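Local coordinates for macrolide export ATP-binding/permease protein MacB (Actinobacillus actinomycetemcomitans, PDB 3FTJ) that forms the inner-membrane ABC transporter of the tripartite MacAB-TdeA efflux system, using ATP to export macrolides, here seen as its periplasmic region, at residues F69-F82 / S153-I167. Numbering follows the deposited sequence.
Sequences FTSANLYGIGEQYF and SLNLYSPYSTVLNKI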
ATOM      1  N   PHE A  69      18.936 -12.603  -2.240  1.00 19.65           N
ATOM      2  CA  PHE A  69      18.445 -12.081  -0.972  1.00 22.87           C
ATOM      3  C   PHE A  69      17.138 -12.772  -0.592  1.00 21.52           C
ATOM      4  O   PHE A  69      16.294 -12.997  -1.454  1.00 21.09           O
ATOM      5  CB  PHE A  69      18.153 -10.576  -1.097  1.00 22.15           C
ATOM      6  CG  PHE A  69      19.337  -9.746  -1.500  1.00 24.09           C
ATOM      7  CD1 PHE A  69      20.124  -9.130  -0.540  1.00 25.33           C
ATOM      8  CD2 PHE A  69      19.657  -9.568  -2.836  1.00 19.22           C
ATOM      9  CE1 PHE A  69      21.213  -8.357  -0.907  1.00 26.80           C
ATOM     10  CE2 PHE A  69      20.742  -8.796  -3.208  1.00 22.63           C
ATOM     11  CZ  PHE A  69      21.521  -8.191  -2.242  1.00 23.56           C
ATOM     12  N   THR A  70      16.958 -13.086   0.689  1.00 21.29           N
ATOM     13  CA  THR A  70      15.664 -13.579   1.163  1.00 24.77           C
ATOM     14  C   THR A  70      14.831 -12.514   1.843  1.00 24.97           C
ATOM     15  O   THR A  70      15.331 -11.458   2.227  1.00 28.72           O
ATOM     16  CB  THR A  70      15.779 -14.715   2.182  1.00 25.26           C
ATOM     17  OG1 THR A  70      16.883 -14.466   3.061  1.00 29.98           O
ATOM     18  CG2 THR A  70      15.965 -16.012   1.484  1.00 30.37           C
ATOM     19  N   SER A  71      13.552 -12.831   2.012  1.00 25.51           N
ATOM     20  CA  SER A  71      12.585 -11.920   2.609  1.00 30.19           C
ATOM     21  C   SER A  71      12.690 -10.515   2.027  1.00 24.85           C
ATOM     22  O   SER A  71      12.793  -9.525   2.752  1.00 29.94           O
ATOM     23  CB  SER A  71      12.698 -11.910   4.136  1.00 33.91           C
ATOM     24  OG  SER A  71      14.050 -11.838   4.552  1.00 42.39           O
ATOM     25  N   ALA A  72      12.684 -10.447   0.702  1.00 22.95           N
ATOM     26  CA  ALA A  72      12.441  -9.197   0.011  1.00 24.57           C
ATOM     27  C   ALA A  72      10.932  -9.095  -0.134  1.00 24.03           C
ATOM     28  O   ALA A  72      10.285 -10.045  -0.576  1.00 21.86           O
ATOM     29  CB  ALA A  72      13.100  -9.201  -1.352  1.00 23.76           C
ATOM     30  N   ASN A  73      10.382  -7.949   0.252  1.00 24.07           N
ATOM     31  CA  ASN A  73       8.956  -7.682   0.135  1.00 19.08           C
ATOM     32  C   ASN A  73       8.618  -6.924  -1.127  1.00 20.04           C
ATOM     33  O   ASN A  73       9.023  -5.771  -1.293  1.00 23.08           O
ATOM     34  CB  ASN A  73       8.482  -6.880   1.338  1.00 22.46           C
ATOM     35  CG  ASN A  73       8.734  -7.598   2.632  1.00 26.45           C
ATOM     36  OD1 ASN A  73       8.266  -8.718   2.826  1.00 29.11           O
ATOM     37  ND2 ASN A  73       9.498  -6.971   3.523  1.00 27.35           N
ATOM     38  N   LEU A  74       7.886  -7.576  -2.020  1.00 14.52           N
ATOM     39  CA  LEU A  74       7.356  -6.913  -3.202  1.00 18.61           C
ATOM     40  C   LEU A  74       5.936  -6.474  -2.919  1.00 19.60           C
ATOM     41  O   LEU A  74       5.070  -7.297  -2.630  1.00 20.27           O
ATOM     42  CB  LEU A  74       7.369  -7.847  -4.411  1.00 20.94           C
ATOM     43  CG  LEU A  74       6.871  -7.280  -5.744  1.00 20.81           C
ATOM     44  CD1 LEU A  74       7.747  -6.120  -6.232  1.00 17.39           C
ATOM     45  CD2 LEU A  74       6.839  -8.398  -6.784  1.00 19.68           C
ATOM     46  N   TYR A  75       5.711  -5.169  -2.993  1.00 20.90           N
ATOM     47  CA  TYR A  75       4.381  -4.599  -2.861  1.00 17.06           C
ATOM     48  C   TYR A  75       3.820  -4.316  -4.238  1.00 21.45           C
ATOM     49  O   TYR A  75       4.521  -3.792  -5.109  1.00 22.40           O
ATOM     50  CB  TYR A  75       4.440  -3.302  -2.068  1.00 16.37           C
ATOM     51  CG  TYR A  75       4.796  -3.496  -0.623  1.00 23.21           C
ATOM     52  CD1 TYR A  75       3.814  -3.800   0.319  1.00 26.07           C
ATOM     53  CD2 TYR A  75       6.111  -3.382  -0.192  1.00 23.39           C
ATOM     54  CE1 TYR A  75       4.139  -3.990   1.650  1.00 27.78           C
ATOM     55  CE2 TYR A  75       6.441  -3.560   1.137  1.00 27.78           C
ATOM     56  CZ  TYR A  75       5.448  -3.863   2.054  1.00 26.98           C
ATOM     57  OH  TYR A  75       5.780  -4.039   3.377  1.00 36.68           O
ATOM     58  N   GLY A  76       2.559  -4.688  -4.435  1.00 20.27           N
ATOM     59  CA  GLY A  76       1.828  -4.328  -5.631  1.00 16.60           C
ATOM     60  C   GLY A  76       0.883  -3.240  -5.198  1.00 18.53           C
ATOM     61  O   GLY A  76      -0.095  -3.514  -4.508  1.00 17.92           O
ATOM     62  N   ILE A  77       1.185  -2.003  -5.574  1.00 17.37           N
ATOM     63  CA  ILE A  77       0.431  -0.851  -5.063  1.00 18.92           C
ATOM     64  C   ILE A  77      -0.038   0.096  -6.169  1.00 21.49           C
ATOM     65  O   ILE A  77       0.332  -0.065  -7.335  1.00 21.01           O
ATOM     66  CB  ILE A  77       1.242  -0.061  -3.986  1.00 20.05           C
ATOM     67  CG1 ILE A  77       2.706   0.134  -4.406  1.00 18.64           C
ATOM     68  CG2 ILE A  77       1.212  -0.790  -2.658  1.00 20.90           C
ATOM     69  CD1 ILE A  77       2.916   0.920  -5.688  1.00 18.44           C
ATOM     70  N   GLY A  78      -0.868   1.072  -5.802  1.00 20.73           N
ATOM     71  CA  GLY A  78      -1.357   2.046  -6.762  1.00 21.77           C
ATOM     72  C   GLY A  78      -0.412   3.211  -7.022  1.00 23.47           C
ATOM     73  O   GLY A  78       0.491   3.488  -6.230  1.00 20.15           O
ATOM     74  N   GLU A  79      -0.643   3.909  -8.132  1.00 25.47           N
ATOM     75  CA  GLU A  79       0.118   5.111  -8.499  1.00 23.09           C
ATOM     76  C   GLU A  79       0.285   6.136  -7.368  1.00 22.40           C
ATOM     77  O   GLU A  79       1.356   6.708  -7.209  1.00 24.15           O
ATOM     78  CB  GLU A  79      -0.527   5.777  -9.718  1.00 25.21           C
ATOM     79  CG  GLU A  79      -0.010   7.173 -10.014  1.00 33.29           C
ATOM     80  CD  GLU A  79      -0.480   7.677 -11.363  1.00 37.76           C
ATOM     81  OE1 GLU A  79      -1.595   7.290 -11.782  1.00 36.35           O
ATOM     82  OE2 GLU A  79       0.269   8.447 -12.008  1.00 37.73           O
ATOM     83  N   GLN A  80      -0.768   6.357  -6.582  1.00 24.14           N
ATOM     84  CA  GLN A  80      -0.739   7.360  -5.509  1.00 23.65           C
ATOM     85  C   GLN A  80      -0.077   6.876  -4.224  1.00 26.29           C
ATOM     86  O   GLN A  80      -0.034   7.608  -3.229  1.00 25.15           O
ATOM     87  CB  GLN A  80      -2.156   7.868  -5.184  1.00 26.95           C
ATOM     88  CG  GLN A  80      -2.877   8.559  -6.339  1.00 25.34           C
ATOM     89  CD  GLN A  80      -2.001   9.590  -7.036  1.00 33.00           C
ATOM     90  OE1 GLN A  80      -1.375  10.432  -6.393  1.00 31.34           O
ATOM     91  NE2 GLN A  80      -1.949   9.518  -8.363  1.00 36.71           N
ATOM     92  N   TYR A  81       0.438   5.650  -4.233  1.00 23.68           N
ATOM     93  CA  TYR A  81       0.993   5.075  -3.012  1.00 25.58           C
ATOM     94  C   TYR A  81       2.091   5.940  -2.391  1.00 26.07           C
ATOM     95  O   TYR A  81       2.090   6.184  -1.187  1.00 27.75           O
ATOM     96  CB  TYR A  81       1.517   3.654  -3.245  1.00 25.13           C
ATOM     97  CG  TYR A  81       2.109   3.031  -1.999  1.00 24.31           C
ATOM     98  CD1 TYR A  81       3.458   3.137  -1.730  1.00 25.18           C
ATOM     99  CD2 TYR A  81       1.307   2.357  -1.083  1.00 25.88           C
ATOM    100  CE1 TYR A  81       4.008   2.581  -0.588  1.00 29.40           C
ATOM    101  CE2 TYR A  81       1.847   1.793   0.060  1.00 29.94           C
ATOM    102  CZ  TYR A  81       3.200   1.912   0.303  1.00 31.00           C
ATOM    103  OH  TYR A  81       3.760   1.365   1.437  1.00 33.65           O
ATOM    104  N   PHE A  82       3.029   6.403  -3.207  1.00 23.18           N
ATOM    105  CA  PHE A  82       4.189   7.112  -2.676  1.00 29.69           C
ATOM    106  C   PHE A  82       3.810   8.445  -2.046  1.00 31.65           C
ATOM    107  O   PHE A  82       4.344   8.824  -1.002  1.00 32.52           O
ATOM    108  CB  PHE A  82       5.243   7.297  -3.765  1.00 30.03           C
ATOM    109  CG  PHE A  82       5.620   6.016  -4.443  1.00 24.59           C
ATOM    110  CD1 PHE A  82       6.484   5.127  -3.830  1.00 26.59           C
ATOM    111  CD2 PHE A  82       5.085   5.689  -5.675  1.00 24.40           C
ATOM    112  CE1 PHE A  82       6.833   3.937  -4.451  1.00 26.28           C
ATOM    113  CE2 PHE A  82       5.428   4.504  -6.294  1.00 26.63           C
ATOM    114  CZ  PHE A  82       6.301   3.625  -5.675  1.00 20.54           C
ATOM    115  N   SER A 153      13.992  -2.785   5.236  1.00 47.73           N
ATOM    116  CA  SER A 153      14.122  -4.238   5.218  1.00 42.40           C
ATOM    117  C   SER A 153      13.710  -4.837   3.880  1.00 38.25           C
ATOM    118  O   SER A 153      12.882  -5.742   3.819  1.00 46.40           O
ATOM    119  CB  SER A 153      13.315  -4.865   6.352  1.00 44.21           C
ATOM    120  OG  SER A 153      14.025  -4.772   7.577  1.00 56.82           O
ATOM    121  N   LEU A 154      14.316  -4.331   2.812  1.00 43.17           N
ATOM    122  CA  LEU A 154      14.067  -4.799   1.447  1.00 35.78           C
ATOM    123  C   LEU A 154      12.636  -4.640   0.980  1.00 32.07           C
ATOM    124  O   LEU A 154      11.892  -5.617   0.842  1.00 30.31           O
ATOM    125  CB  LEU A 154      14.541  -6.229   1.246  1.00 34.24           C
ATOM    126  CG  LEU A 154      15.904  -6.258   0.566  1.00 36.23           C
ATOM    127  CD1 LEU A 154      16.934  -5.594   1.460  1.00 37.18           C
ATOM    128  CD2 LEU A 154      16.302  -7.687   0.245  1.00 34.71           C
ATOM    129  N   ASN A 155      12.266  -3.393   0.725  1.00 25.26           N
ATOM    130  CA  ASN A 155      10.965  -3.084   0.176  1.00 25.99           C
ATOM    131  C   ASN A 155      11.095  -2.727  -1.295  1.00 26.84           C
ATOM    132  O   ASN A 155      11.908  -1.877  -1.666  1.00 25.65           O
ATOM    133  CB  ASN A 155      10.327  -1.939   0.961  1.00 29.05           C
ATOM    134  CG  ASN A 155      10.157  -2.274   2.437  1.00 32.58           C
ATOM    135  OD1 ASN A 155       9.533  -3.272   2.788  1.00 30.16           O
ATOM    136  ND2 ASN A 155      10.719  -1.443   3.304  1.00 36.30           N
ATOM    137  N   LEU A 156      10.312  -3.404  -2.132  1.00 22.42           N
ATOM    138  CA  LEU A 156      10.196  -3.046  -3.542  1.00 26.00           C
ATOM    139  C   LEU A 156       8.739  -2.716  -3.868  1.00 22.10           C
ATOM    140  O   LEU A 156       7.829  -3.394  -3.395  1.00 20.16           O
ATOM    141  CB  LEU A 156      10.677  -4.179  -4.452  1.00 21.38           C
ATOM    142  CG  LEU A 156      11.980  -4.935  -4.171  1.00 25.18           C
ATOM    143  CD1 LEU A 156      12.608  -5.309  -5.502  1.00 27.02           C
ATOM    144  CD2 LEU A 156      12.967  -4.144  -3.357  1.00 29.87           C
ATOM    145  N   TYR A 157       8.525  -1.687  -4.686  1.00 17.26           N
ATOM    146  CA  TYR A 157       7.176  -1.251  -5.029  1.00 17.68           C
ATOM    147  C   TYR A 157       6.905  -1.341  -6.521  1.00 19.35           C
ATOM    148  O   TYR A 157       7.638  -0.779  -7.330  1.00 20.01           O
ATOM    149  CB  TYR A 157       6.942   0.182  -4.550  1.00 18.67           C
ATOM    150  CG  TYR A 157       7.255   0.372  -3.084  1.00 19.37           C
ATOM    151  CD1 TYR A 157       6.358  -0.030  -2.109  1.00 22.08           C
ATOM    152  CD2 TYR A 157       8.448   0.941  -2.678  1.00 22.91           C
ATOM    153  CE1 TYR A 157       6.632   0.137  -0.768  1.00 21.81           C
ATOM    154  CE2 TYR A 157       8.736   1.111  -1.336  1.00 27.85           C
ATOM    155  CZ  TYR A 157       7.820   0.708  -0.387  1.00 21.83           C
ATOM    156  OH  TYR A 157       8.093   0.875   0.947  1.00 27.19           O
ATOM    157  N   SER A 158       5.830  -2.036  -6.869  1.00 17.02           N
ATOM    158  CA  SER A 158       5.495  -2.333  -8.253  1.00 17.06           C
ATOM    159  C   SER A 158       3.997  -2.096  -8.420  1.00 17.03           C
ATOM    160  O   SER A 158       3.275  -2.029  -7.427  1.00 18.83           O
ATOM    161  CB  SER A 158       5.864  -3.793  -8.542  1.00 18.90           C
ATOM    162  OG  SER A 158       5.876  -4.086  -9.920  1.00 20.22           O
ATOM    163  N   PRO A 159       3.513  -1.946  -9.666  1.00 16.08           N
ATOM    164  CA  PRO A 159       2.072  -1.696  -9.804  1.00 18.18           C
ATOM    165  C   PRO A 159       1.256  -2.873  -9.299  1.00 19.04           C
ATOM    166  O   PRO A 159       1.634  -4.024  -9.559  1.00 19.81           O
ATOM    167  CB  PRO A 159       1.884  -1.549 -11.322  1.00 19.42           C
ATOM    168  CG  PRO A 159       3.236  -1.146 -11.840  1.00 19.03           C
ATOM    169  CD  PRO A 159       4.211  -1.885 -10.962  1.00 17.87           C
ATOM    170  N   TYR A 160       0.159  -2.596  -8.594  1.00 18.82           N
ATOM    171  CA  TYR A 160      -0.721  -3.655  -8.097  1.00 17.67           C
ATOM    172  C   TYR A 160      -1.134  -4.598  -9.223  1.00 18.47           C
ATOM    173  O   TYR A 160      -1.283  -5.800  -9.005  1.00 18.94           O
ATOM    174  CB  TYR A 160      -1.970  -3.084  -7.402  1.00 16.03           C
ATOM    175  CG  TYR A 160      -2.959  -2.378  -8.327  1.00 16.38           C
ATOM    176  CD1 TYR A 160      -3.840  -3.098  -9.119  1.00 19.71           C
ATOM    177  CD2 TYR A 160      -2.998  -0.986  -8.407  1.00 21.45           C
ATOM    178  CE1 TYR A 160      -4.742  -2.451  -9.980  1.00 20.00           C
ATOM    179  CE2 TYR A 160      -3.893  -0.328  -9.256  1.00 21.53           C
ATOM    180  CZ  TYR A 160      -4.762  -1.071 -10.041  1.00 21.79           C
ATOM    181  OH  TYR A 160      -5.655  -0.433 -10.879  1.00 24.61           O
ATOM    182  N   SER A 161      -1.316  -4.048 -10.424  1.00 19.28           N
ATOM    183  CA  SER A 161      -1.756  -4.831 -11.575  1.00 18.78           C
ATOM    184  C   SER A 161      -0.703  -5.861 -11.990  1.00 19.64           C
ATOM    185  O   SER A 161      -1.016  -7.030 -12.225  1.00 21.03           O
ATOM    186  CB  SER A 161      -2.087  -3.903 -12.747  1.00 19.56           C
ATOM    187  OG  SER A 161      -1.015  -3.004 -12.990  1.00 19.80           O
ATOM    188  N   THR A 162       0.544  -5.415 -12.074  1.00 17.31           N
ATOM    189  CA  THR A 162       1.672  -6.296 -12.377  1.00 20.01           C
ATOM    190  C   THR A 162       1.812  -7.426 -11.366  1.00 19.91           C
ATOM    191  O   THR A 162       2.024  -8.580 -11.733  1.00 19.92           O
ATOM    192  CB  THR A 162       2.983  -5.508 -12.378  1.00 19.42           C
ATOM    193  OG1 THR A 162       2.817  -4.330 -13.174  1.00 17.51           O
ATOM    194  CG2 THR A 162       4.117  -6.352 -12.950  1.00 20.13           C
ATOM    195  N   VAL A 163       1.683  -7.091 -10.091  1.00 18.23           N
ATOM    196  CA  VAL A 163       1.859  -8.072  -9.031  1.00 17.79           C
ATOM    197  C   VAL A 163       0.714  -9.084  -9.016  1.00 21.02           C
ATOM    198  O   VAL A 163       0.935 -10.282  -8.868  1.00 20.37           O
ATOM    199  CB  VAL A 163       2.025  -7.384  -7.666  1.00 16.48           C
ATOM    200  CG1 VAL A 163       2.011  -8.396  -6.544  1.00 18.65           C
ATOM    201  CG2 VAL A 163       3.318  -6.624  -7.655  1.00 16.83           C
ATOM    202  N   LEU A 164      -0.506  -8.599  -9.198  1.00 18.56           N
ATOM    203  CA  LEU A 164      -1.669  -9.466  -9.232  1.00 20.30           C
ATOM    204  C   LEU A 164      -1.622 -10.342 -10.479  1.00 21.71           C
ATOM    205  O   LEU A 164      -1.823 -11.542 -10.405  1.00 22.38           O
ATOM    206  CB  LEU A 164      -2.963  -8.638  -9.227  1.00 17.50           C
ATOM    207  CG  LEU A 164      -3.336  -7.934  -7.920  1.00 20.52           C
ATOM    208  CD1 LEU A 164      -4.469  -6.955  -8.148  1.00 16.64           C
ATOM    209  CD2 LEU A 164      -3.706  -8.955  -6.835  1.00 17.77           C
ATOM    210  N   ASN A 165      -1.371  -9.728 -11.629  1.00 23.04           N
ATOM    211  CA  ASN A 165      -1.433 -10.448 -12.897  1.00 23.62           C
ATOM    212  C   ASN A 165      -0.313 -11.484 -13.036  1.00 24.03           C
ATOM    213  O   ASN A 165      -0.528 -12.565 -13.570  1.00 26.10           O
ATOM    214  CB  ASN A 165      -1.417  -9.469 -14.082  1.00 24.20           C
ATOM    215  CG  ASN A 165      -2.730  -8.691 -14.233  1.00 29.45           C
ATOM    216  OD1 ASN A 165      -3.796  -9.155 -13.826  1.00 25.95           O
ATOM    217  ND2 ASN A 165      -2.652  -7.503 -14.838  1.00 25.39           N
ATOM    218  N   LYS A 166       0.872 -11.161 -12.529  1.00 22.74           N
ATOM    219  CA  LYS A 166       2.062 -11.967 -12.794  1.00 24.87           C
ATOM    220  C   LYS A 166       2.620 -12.718 -11.585  1.00 26.31           C
ATOM    221  O   LYS A 166       3.331 -13.710 -11.744  1.00 26.04           O
ATOM    222  CB  LYS A 166       3.159 -11.096 -13.422  1.00 24.22           C
ATOM    223  CG  LYS A 166       2.794 -10.554 -14.809  1.00 29.46           C
ATOM    224  CD  LYS A 166       3.752  -9.449 -15.245  1.00 37.07           C
ATOM    225  CE  LYS A 166       3.585  -9.099 -16.725  1.00 38.01           C
ATOM    226  NZ  LYS A 166       2.422  -8.203 -16.971  1.00 36.43           N
ATOM    227  N   ILE A 167       2.312 -12.254 -10.381  1.00 20.71           N
ATOM    228  CA  ILE A 167       2.883 -12.866  -9.182  1.00 22.46           C
ATOM    229  C   ILE A 167       1.867 -13.671  -8.368  1.00 23.46           C
ATOM    230  O   ILE A 167       1.963 -14.895  -8.274  1.00 20.52           O
ATOM    231  CB  ILE A 167       3.519 -11.813  -8.241  1.00 26.25           C
ATOM    232  CG1 ILE A 167       4.481 -10.894  -9.006  1.00 25.00           C
ATOM    233  CG2 ILE A 167       4.240 -12.497  -7.100  1.00 24.15           C
ATOM    234  CD1 ILE A 167       5.731 -11.579  -9.483  1.00 25.27           C
TER
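Asn73, Tyr75 and Ile77 pair in parallel with residues 154–160 through six backbone hydrogen bonds, alternating in direction from Asn73 N to Leu154 O at one end to Tyr160 N on Ile77 O at the other. In the last, Tyr160 N, at the start of helix 160–167, approaches Ile77 O from above the carbonyl plane.

Aromatic rings gather on the sheet face of Tyr75 and Tyr157. These two run alongside each other, their rings 20° from parallel but displaced, with little face overlap; Tyr75 CD2 is 3.6 Å from Tyr157 CE1. Phe82 turns its edge toward the Tyr157 face in an offset edge-to-face pair at 85°, while Tyr81 CE1 reaches Tyr157 CE1 at 3.6 Å. Asn155 OD1 sits in plane at the edge of Tyr75, 3.5 Å from CE2.

On the opposite face, that of Leu74 and Ser158, apolar contacts hold helix 160–167 against the sheet. With CG anti to its backbone N (chi1 -179°), Leu74 sends CD1 to Ser158 CB and CD2 to Val163 CG2 (4.0 Å) and Ile167 CG1. Val163 CG2 lies 3.4 Å from Gly76 CA, so the helix packs tightly against the strand backbone there. Ser158 OG hydrogen-bonds to Val106 O, at the start of the adjacent strand 106–110.

Within the MacB-like periplasmic core domain, the six bonds set the parallel register of two strands lying between 49–64 and 106–110, and unlike side-chain layers, largely aromatic on one face and aliphatic on the other, add packing.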